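SAG family member (Sag19) (Eimeria tenella, PDB 6ZZB) is a surface antigen of an apicomplexan parasite whose function is not established, probably built on a fold related to the CAP proteins. Local coordinates at residues 176-179 and 180-184; 144-147 and 148-152; 52-55 and 56-60; 207-210 and 211-215. All coordinates share one frame; numbering follows the deposited sequence.

Interaction 1: 176-179 and 180-184; sequences NASN and VAFLL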
# COMPACT_ATOMS: atom_id res chain seq x y z
N ASN A 176 7.38 2.27 -4.53
CA ASN A 176 7.98 1.22 -3.70
C ASN A 176 8.42 1.79 -2.36
O ASN A 176 8.25 1.15 -1.33
CB ASN A 176 9.11 0.49 -4.43
CG ASN A 176 8.69 -0.09 -5.75
OD1 ASN A 176 9.28 0.22 -6.81
ND2 ASN A 176 7.71 -0.95 -5.72
N ALA A 177 9.10 2.95 -2.35
CA ALA A 177 9.55 3.56 -1.10
C ALA A 177 8.35 3.90 -0.20
O ALA A 177 8.42 3.65 1.00
CB ALA A 177 10.38 4.79 -1.38
N SER A 178 7.31 4.46 -0.79
CA SER A 178 6.05 4.73 -0.05
C SER A 178 5.52 3.43 0.53
O SER A 178 5.16 3.34 1.69
CB SER A 178 5.08 5.41 -0.95
OG SER A 178 3.84 5.63 -0.28
N ASN A 179 5.49 2.38 -0.28
CA ASN A 179 4.97 1.07 0.17
C ASN A 179 5.76 0.58 1.38
O ASN A 179 5.14 0.09 2.34
CB ASN A 179 5.01 0.04 -0.95
CG ASN A 179 3.98 0.27 -2.04
OD1 ASN A 179 3.05 1.05 -1.87
ND2 ASN A 179 4.14 -0.42 -3.18
N VAL A 180 7.08 0.72 1.37
CA VAL A 180 7.90 0.26 2.52
C VAL A 180 7.59 1.10 3.75
O VAL A 180 7.57 0.54 4.85
CB VAL A 180 9.39 0.34 2.16
CG1 VAL A 180 10.28 0.22 3.38
CG2 VAL A 180 9.69 -0.70 1.13
N ALA A 181 7.36 2.39 3.60
CA ALA A 181 7.00 3.25 4.76
C ALA A 181 5.73 2.71 5.41
O ALA A 181 5.71 2.60 6.63
CB ALA A 181 6.89 4.67 4.31
N PHE A 182 4.74 2.32 4.62
CA PHE A 182 3.49 1.78 5.22
C PHE A 182 3.76 0.42 5.83
O PHE A 182 3.31 0.13 6.95
CB PHE A 182 2.38 1.68 4.19
CG PHE A 182 1.72 2.98 3.88
CD1 PHE A 182 0.65 3.41 4.64
CD2 PHE A 182 2.19 3.79 2.86
CE1 PHE A 182 0.04 4.62 4.36
CE2 PHE A 182 1.58 5.01 2.60
CZ PHE A 182 0.53 5.44 3.38
N LEU A 183 4.48 -0.44 5.13
CA LEU A 183 4.75 -1.81 5.60
C LEU A 183 5.46 -1.77 6.96
O LEU A 183 5.20 -2.65 7.79
CB LEU A 183 5.63 -2.57 4.61
CG LEU A 183 4.92 -3.05 3.35
CD1 LEU A 183 5.92 -3.43 2.28
CD2 LEU A 183 4.02 -4.23 3.67
N LEU A 184 6.39 -0.85 7.12
CA LEU A 184 7.28 -0.79 8.31
C LEU A 184 6.87 0.32 9.26
O LEU A 184 7.70 0.69 10.14
CB LEU A 184 8.72 -0.60 7.83
CG LEU A 184 9.27 -1.73 6.99
CD1 LEU A 184 10.74 -1.47 6.72
CD2 LEU A 184 9.12 -3.08 7.65
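Asn-176 through Asn-179 pass their carbonyls to the following turn of helix 175-183 in four successive i to i+4 hydrogen bonds. Val-180 N reaches Asn-176 O at 3.0 Å, Ala-181 and Phe-182 repeat the step onto Ala-177 and Ser-178, and Leu-183 N ends the run on Asn-179 O at 2.9 Å with an N-H...O angle of 162°. Leu-184 N then bonds to Val-180 O as its own residue leaves helical geometry. Carbon from the next turn flanks several of these acceptors: Val-180 CG2 lies 3.4 Å from Asn-176 O, and Leu-183 CG sits 3.3 Å from Asn-179 O.

Phe-182 presents its ring edge to Ser-178 twice. Ser-178 O is 3.2 Å from Phe-182 CD2, near the ring plane, and Ser-178 OG lies in that plane, 3.7 Å from Phe-182 CE2. The serine hydroxyl is brought there by extending opposite the backbone N (chi1 177°), and it hydrogen-bonds to Tyr-165 OH.

The asparagine amides find partners in neighbouring elements. Asn-179 divides its amide, OD1 accepting from Val-127 N of strand 126-131 and ND2 donating to Thr-145 OG1 of helix 138-155; Asn-176 ND2 donates to that same threonine oxygen. The carbonyls of 176-179 are thus taken up within the helix, whereas Leu-183 O, at its end, takes Arg-61 NH1. With the weakly positive rim of Phe-182 turned to two oxygens, the chemistry implies a polar helix face accommodated in the interior, the buried Ser-178 and Asn-179 being paired with neighbouring parts of the fold.

Interaction 2: 144-147 and 148-152; sequences ATYT and AGLDH
Tyr-146 and Leu-150, one turn apart on helix 138-155, run side by side and point the same way. Leu-150 CD2 touches the far end of the tyrosine, 3.6 Å from Tyr-146 OH and 3.9 Å from Tyr-146 CZ, approaching the ring at a slant. Both side chains leave the helix with CG trans to the backbone N (chi1 179° for Tyr-146, -170° for Leu-150), which keeps the pair alongside each other. At its base Leu-150 CB packs 3.3 Å from Tyr-146 O.

Thr-147 and Asp-151 make a second, more polar pair, also alongside. Thr-147 CG2 comes within 3.9 Å of Asp-151 OD2, while Thr-147 OG1 turns back to Gln-143 OE1 in a weak hydrogen bond. Asp-151 OD2 is 3.3 Å from Thr-147 O, but both are acceptors, so their meeting is probably mildly unfavourable and owes nothing to a bond between them.

What positions both pairs is the backbone beneath. Leu-150 N donates to Tyr-146 O at 2.8 Å and Asp-151 N to Thr-147 O at 3.0 Å, with matching bonds from Ala-148 to Ala-144 and from Gly-149 to Thr-145.

The helix shows different faces to its surroundings. Thr-147 and Asp-151 lie toward the outside, whereas Ala-148 meets Asn-176 and His-152 meets Ala-177, both on helix 175-183. Gly-149 brings its backbone close to that helix too, and Tyr-146 lies against Leu-184 just past its end and against Leu-232, just after helix 223-231 at the end of the ordered chain.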
# COMPACT_ATOMS: atom_id res chain seq x y z
N ALA A 144 8.85 -7.90 -3.63
CA ALA A 144 9.51 -7.11 -4.68
C ALA A 144 9.40 -5.63 -4.30
O ALA A 144 10.38 -4.89 -4.51
CB ALA A 144 8.93 -7.39 -6.03
N THR A 145 8.25 -5.15 -3.82
CA THR A 145 8.13 -3.71 -3.49
C THR A 145 9.02 -3.41 -2.31
O THR A 145 9.59 -2.30 -2.24
CB THR A 145 6.66 -3.29 -3.28
OG1 THR A 145 6.55 -1.89 -3.52
CG2 THR A 145 6.11 -3.61 -1.91
N TYR A 146 9.13 -4.32 -1.37
CA TYR A 146 9.96 -4.12 -0.17
C TYR A 146 11.41 -3.94 -0.61
O TYR A 146 12.07 -2.97 -0.18
CB TYR A 146 9.80 -5.30 0.79
CG TYR A 146 10.65 -5.16 2.01
CD1 TYR A 146 10.19 -4.48 3.13
CD2 TYR A 146 11.93 -5.67 2.03
CE1 TYR A 146 10.98 -4.35 4.27
CE2 TYR A 146 12.74 -5.53 3.15
CZ TYR A 146 12.26 -4.86 4.26
OH TYR A 146 13.07 -4.73 5.37
N THR A 147 11.92 -4.86 -1.42
CA THR A 147 13.35 -4.82 -1.80
C THR A 147 13.59 -3.52 -2.56
O THR A 147 14.55 -2.77 -2.23
CB THR A 147 13.70 -6.06 -2.62
OG1 THR A 147 13.56 -7.16 -1.71
CG2 THR A 147 15.10 -5.97 -3.20
N ALA A 148 12.79 -3.23 -3.57
CA ALA A 148 12.95 -2.04 -4.42
C ALA A 148 12.79 -0.78 -3.56
O ALA A 148 13.54 0.20 -3.76
CB ALA A 148 12.02 -2.04 -5.59
N GLY A 149 11.83 -0.74 -2.66
CA GLY A 149 11.54 0.46 -1.87
C GLY A 149 12.62 0.71 -0.84
O GLY A 149 13.00 1.88 -0.68
N LEU A 150 13.10 -0.33 -0.17
CA LEU A 150 14.19 -0.17 0.82
C LEU A 150 15.47 0.25 0.08
O LEU A 150 16.18 1.14 0.59
CB LEU A 150 14.41 -1.45 1.62
CG LEU A 150 15.35 -1.28 2.81
CD1 LEU A 150 14.98 -0.08 3.68
CD2 LEU A 150 15.39 -2.54 3.65
N ASP A 151 15.73 -0.29 -1.11
CA ASP A 151 16.91 0.14 -1.90
C ASP A 151 16.74 1.62 -2.21
O ASP A 151 17.71 2.39 -2.12
CB ASP A 151 17.06 -0.72 -3.14
CG ASP A 151 17.60 -2.09 -2.83
OD1 ASP A 151 18.14 -2.28 -1.75
OD2 ASP A 151 17.45 -2.94 -3.74
N HIS A 152 15.58 2.07 -2.64
CA HIS A 152 15.35 3.48 -2.99
C HIS A 152 15.60 4.35 -1.76
O HIS A 152 16.24 5.40 -1.90
CB HIS A 152 13.94 3.69 -3.54
CG HIS A 152 13.79 4.99 -4.22
ND1 HIS A 152 14.40 5.24 -5.43
CD2 HIS A 152 13.16 6.12 -3.86
CE1 HIS A 152 14.08 6.47 -5.81
NE2 HIS A 152 13.33 7.03 -4.88

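Interaction 3: 52-55 and 56-60; sequences DCLA and IINKL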
# COMPACT_ATOMS: atom_id res chain seq x y z
N ASP A 52 -4.07 -13.60 2.30
CA ASP A 52 -3.01 -13.99 1.35
C ASP A 52 -1.75 -13.17 1.59
O ASP A 52 -0.67 -13.62 1.13
CB ASP A 52 -3.49 -13.82 -0.09
CG ASP A 52 -2.68 -14.67 -1.04
OD1 ASP A 52 -2.54 -15.88 -0.76
OD2 ASP A 52 -2.11 -14.11 -2.00
N CYS A 53 -1.86 -12.00 2.19
CA CYS A 53 -0.75 -11.02 2.29
C CYS A 53 -0.20 -10.90 3.71
O CYS A 53 0.92 -10.38 3.87
CB CYS A 53 -1.23 -9.65 1.83
SG CYS A 53 -1.74 -9.57 0.09
N LEU A 54 -0.94 -11.28 4.77
CA LEU A 54 -0.56 -10.89 6.15
C LEU A 54 0.73 -11.63 6.55
O LEU A 54 1.52 -11.01 7.25
CB LEU A 54 -1.73 -11.17 7.09
CG LEU A 54 -1.72 -10.49 8.45
CD1 LEU A 54 -1.46 -9.00 8.35
CD2 LEU A 54 -3.06 -10.75 9.14
N ALA A 55 0.93 -12.86 6.09
CA ALA A 55 2.15 -13.63 6.45
C ALA A 55 3.39 -12.88 5.96
O ALA A 55 4.33 -12.72 6.77
CB ALA A 55 2.11 -15.02 5.88
N ILE A 56 3.43 -12.48 4.69
CA ILE A 56 4.64 -11.80 4.16
C ILE A 56 4.78 -10.43 4.84
O ILE A 56 5.91 -10.06 5.21
CB ILE A 56 4.66 -11.71 2.62
CG1 ILE A 56 5.98 -11.10 2.12
CG2 ILE A 56 3.49 -10.92 2.05
CD1 ILE A 56 7.20 -11.81 2.61
N ILE A 57 3.71 -9.69 5.07
CA ILE A 57 3.80 -8.38 5.74
C ILE A 57 4.42 -8.58 7.12
O ILE A 57 5.34 -7.84 7.51
CB ILE A 57 2.43 -7.68 5.80
CG1 ILE A 57 1.98 -7.29 4.38
CG2 ILE A 57 2.50 -6.49 6.71
CD1 ILE A 57 0.55 -6.83 4.28
N ASN A 58 3.92 -9.55 7.87
CA ASN A 58 4.41 -9.74 9.26
C ASN A 58 5.82 -10.34 9.28
O ASN A 58 6.55 -9.98 10.23
CB ASN A 58 3.40 -10.55 10.06
CG ASN A 58 2.25 -9.70 10.52
OD1 ASN A 58 2.40 -8.50 10.78
ND2 ASN A 58 1.07 -10.30 10.68
N LYS A 59 6.19 -11.12 8.27
CA LYS A 59 7.59 -11.62 8.13
C LYS A 59 8.51 -10.41 7.97
O LYS A 59 9.50 -10.26 8.72
CB LYS A 59 7.71 -12.60 6.96
CG LYS A 59 9.12 -13.09 6.72
CD LYS A 59 9.18 -14.38 5.95
CE LYS A 59 10.55 -14.64 5.35
NZ LYS A 59 10.72 -13.91 4.08
N LEU A 60 8.16 -9.49 7.08
CA LEU A 60 9.01 -8.30 6.82
C LEU A 60 9.10 -7.40 8.06
O LEU A 60 10.16 -6.79 8.28
CB LEU A 60 8.48 -7.54 5.59
CG LEU A 60 8.59 -8.30 4.28
CD1 LEU A 60 7.82 -7.61 3.17
CD2 LEU A 60 10.04 -8.45 3.85
O HOH W 1 1.57 -13.76 2.84
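Cys-53, Leu-54 and Ala-55 are bonded in regular i to i+4 steps to Ile-57, Asn-58 and Lys-59 of helix 50-61, Asn-58 N to Leu-54 O spanning 2.9 Å, but one residue earlier a water intervenes. It donates to Asp-52 O at 2.8 Å and accepts from Ile-56 N at 2.9 Å, linking two groups that a helix would normally join directly.

Among the side chains, Leu-54 and Asn-58 cross obliquely, with Leu-54 CG 3.6 Å from Asn-58 ND2: the amide nitrogen lies against an apolar branch here, while Asn-58 OD1 accepts from Leu-72 N. Ile-57 CD1 meets Cys-53 CB at 4.1 Å, and Ile-57 CG1 lies 3.3 Å from Cys-53 O. The Ile-57 branch is carried back over that carbonyl because CG1 stands beside the backbone N (chi1 -67°). Ile-56 CG2 comes to the same oxygen at 3.2 Å, so two isoleucine side chains gather round the oxygen that Ile-57 N already uses.

The disulfide from Cys-53 to Cys-138 ties this helix to the start of helix 138-155, where Ile-56 packs on Asn-139 and Ile-57 on Ile-142. Cys-53 and Ile-57 also rest on Cys-193 of strand 190-196, and Leu-54 on Val-191.

Interaction 4: 207-210 and 211-215; sequences FCYF and IDPLR
Tyr-209 makes the apolar contacts where strand 203-211 runs into the loop beyond it. Ile-211 CG1 meets the ring at its edge, near the ring plane and 3.7 Å from Tyr-209 CE2, the two side chains crossing at about a right angle. Pro-213 comes in obliquely at the phenol end, its CG 3.4 Å from Tyr-209 OH. Tyr-209 CG lies beside the carbonyl carbon (chi1 -173°), which carries the ring toward the residues that follow.

The backbone supplies the turn but no hydrogen bond across it. The peptide joining Ile-211 to Asp-212 is cis, a bend that probably helps bring Phe-210 O to 3.2 Å from Pro-213 N, a nitrogen with no hydrogen to give.

Polar ends find partners farther off: Tyr-209 OH hydrogen-bonds to Ser-83 OG, and Asp-212 OD2 forms a salt bridge with Lys-189.

Strand 203-211 lies between strands 126-131 and 190-196, bonded to both. Tyr-209 lies against Val-80 and Leu-84 of helix 77-86, Ile-211 touches Glu-79 and Pro-213 touches Ser-83. Phe-210, by contrast, packs on Leu-183 of helix 175-183, so successive strand residues serve helices on different sides of the sheet.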
# COMPACT_ATOMS: atom_id res chain seq x y z
N PHE A 207 -4.15 -3.14 -3.42
CA PHE A 207 -4.16 -2.03 -2.46
C PHE A 207 -4.25 -2.61 -1.07
O PHE A 207 -5.15 -3.42 -0.81
CB PHE A 207 -5.34 -1.10 -2.71
CG PHE A 207 -5.40 0.06 -1.76
CD1 PHE A 207 -4.48 1.08 -1.89
CD2 PHE A 207 -6.36 0.15 -0.76
CE1 PHE A 207 -4.51 2.16 -1.02
CE2 PHE A 207 -6.35 1.21 0.13
CZ PHE A 207 -5.44 2.21 -0.02
N CYS A 208 -3.39 -2.18 -0.17
CA CYS A 208 -3.49 -2.52 1.26
C CYS A 208 -3.62 -1.24 2.06
O CYS A 208 -2.75 -0.36 1.98
CB CYS A 208 -2.28 -3.30 1.73
SG CYS A 208 -1.99 -4.90 0.97
N TYR A 209 -4.68 -1.16 2.86
CA TYR A 209 -4.94 -0.02 3.74
C TYR A 209 -4.48 -0.37 5.14
O TYR A 209 -4.92 -1.40 5.69
CB TYR A 209 -6.43 0.34 3.77
CG TYR A 209 -6.66 1.61 4.54
CD1 TYR A 209 -6.39 2.82 3.94
CD2 TYR A 209 -7.09 1.63 5.85
CE1 TYR A 209 -6.50 4.00 4.63
CE2 TYR A 209 -7.25 2.81 6.53
CZ TYR A 209 -6.98 4.01 5.91
OH TYR A 209 -7.14 5.20 6.56
N PHE A 210 -3.62 0.46 5.70
CA PHE A 210 -3.08 0.30 7.06
C PHE A 210 -3.78 1.28 8.00
O PHE A 210 -3.93 2.45 7.68
CB PHE A 210 -1.58 0.56 7.06
CG PHE A 210 -0.80 -0.43 6.23
CD1 PHE A 210 -0.72 -0.29 4.84
CD2 PHE A 210 -0.15 -1.50 6.80
CE1 PHE A 210 -0.04 -1.20 4.07
CE2 PHE A 210 0.56 -2.41 6.02
CZ PHE A 210 0.62 -2.26 4.66
N ILE A 211 -4.20 0.76 9.16
CA ILE A 211 -4.74 1.58 10.27
C ILE A 211 -3.65 1.59 11.32
O ILE A 211 -3.27 0.51 11.78
CB ILE A 211 -6.06 0.98 10.79
CG1 ILE A 211 -7.08 0.80 9.68
CG2 ILE A 211 -6.59 1.82 11.96
CD1 ILE A 211 -8.40 0.24 10.17
N ASP A 212 -3.11 2.78 11.68
CA ASP A 212 -3.44 4.11 11.21
C ASP A 212 -2.57 4.45 10.01
O ASP A 212 -1.43 3.99 9.96
CB ASP A 212 -3.15 5.14 12.31
CG ASP A 212 -4.08 4.99 13.48
OD1 ASP A 212 -5.29 4.87 13.26
OD2 ASP A 212 -3.57 5.03 14.62
N PRO A 213 -3.07 5.19 9.03
CA PRO A 213 -2.28 5.53 7.85
C PRO A 213 -1.17 6.53 8.13
O PRO A 213 -1.38 7.48 8.88
CB PRO A 213 -3.31 6.14 6.88
CG PRO A 213 -4.38 6.71 7.79
CD PRO A 213 -4.44 5.73 8.95
N LEU A 214 -0.06 6.38 7.43
CA LEU A 214 0.91 7.49 7.33
C LEU A 214 0.25 8.67 6.64
O LEU A 214 -0.47 8.49 5.65
CB LEU A 214 2.13 7.07 6.51
CG LEU A 214 3.10 6.17 7.23
CD1 LEU A 214 4.12 5.67 6.21
CD2 LEU A 214 3.77 6.91 8.38
N ARG A 215 0.55 9.87 7.12
CA ARG A 215 0.04 11.12 6.52
C ARG A 215 1.20 12.08 6.29
O ARG A 215 2.23 11.92 6.93
CB ARG A 215 -1.06 11.68 7.43
CG ARG A 215 -2.22 10.71 7.58
CD ARG A 215 -3.36 11.30 8.37
NE ARG A 215 -3.91 12.46 7.66
CZ ARG A 215 -4.61 13.43 8.23
NH1 ARG A 215 -4.87 13.40 9.52
NH2 ARG A 215 -5.05 14.42 7.48

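Overall arrangement
The four contacts are local and lie in series; none encloses a long loop, and none nests with or crosses another. Interaction 3 comes first, on helix 50-61, and its disulfide joins that helix to helix 138-155, which carries interaction 2; Tyr-146 also packs on Leu-60. Helix 175-183 follows with interaction 1 and is the common neighbour: it touches interaction 2 through its asparagines and interaction 3 through Leu-183 on Ile-57. It also meets interaction 4, where Phe-182 lies against Phe-210 and Leu-214. Interaction 4 ends strand 203-211 and touches neither interaction 2 nor 3, though Cys-208 is disulfide-bonded to Cys-193, beside interaction 3.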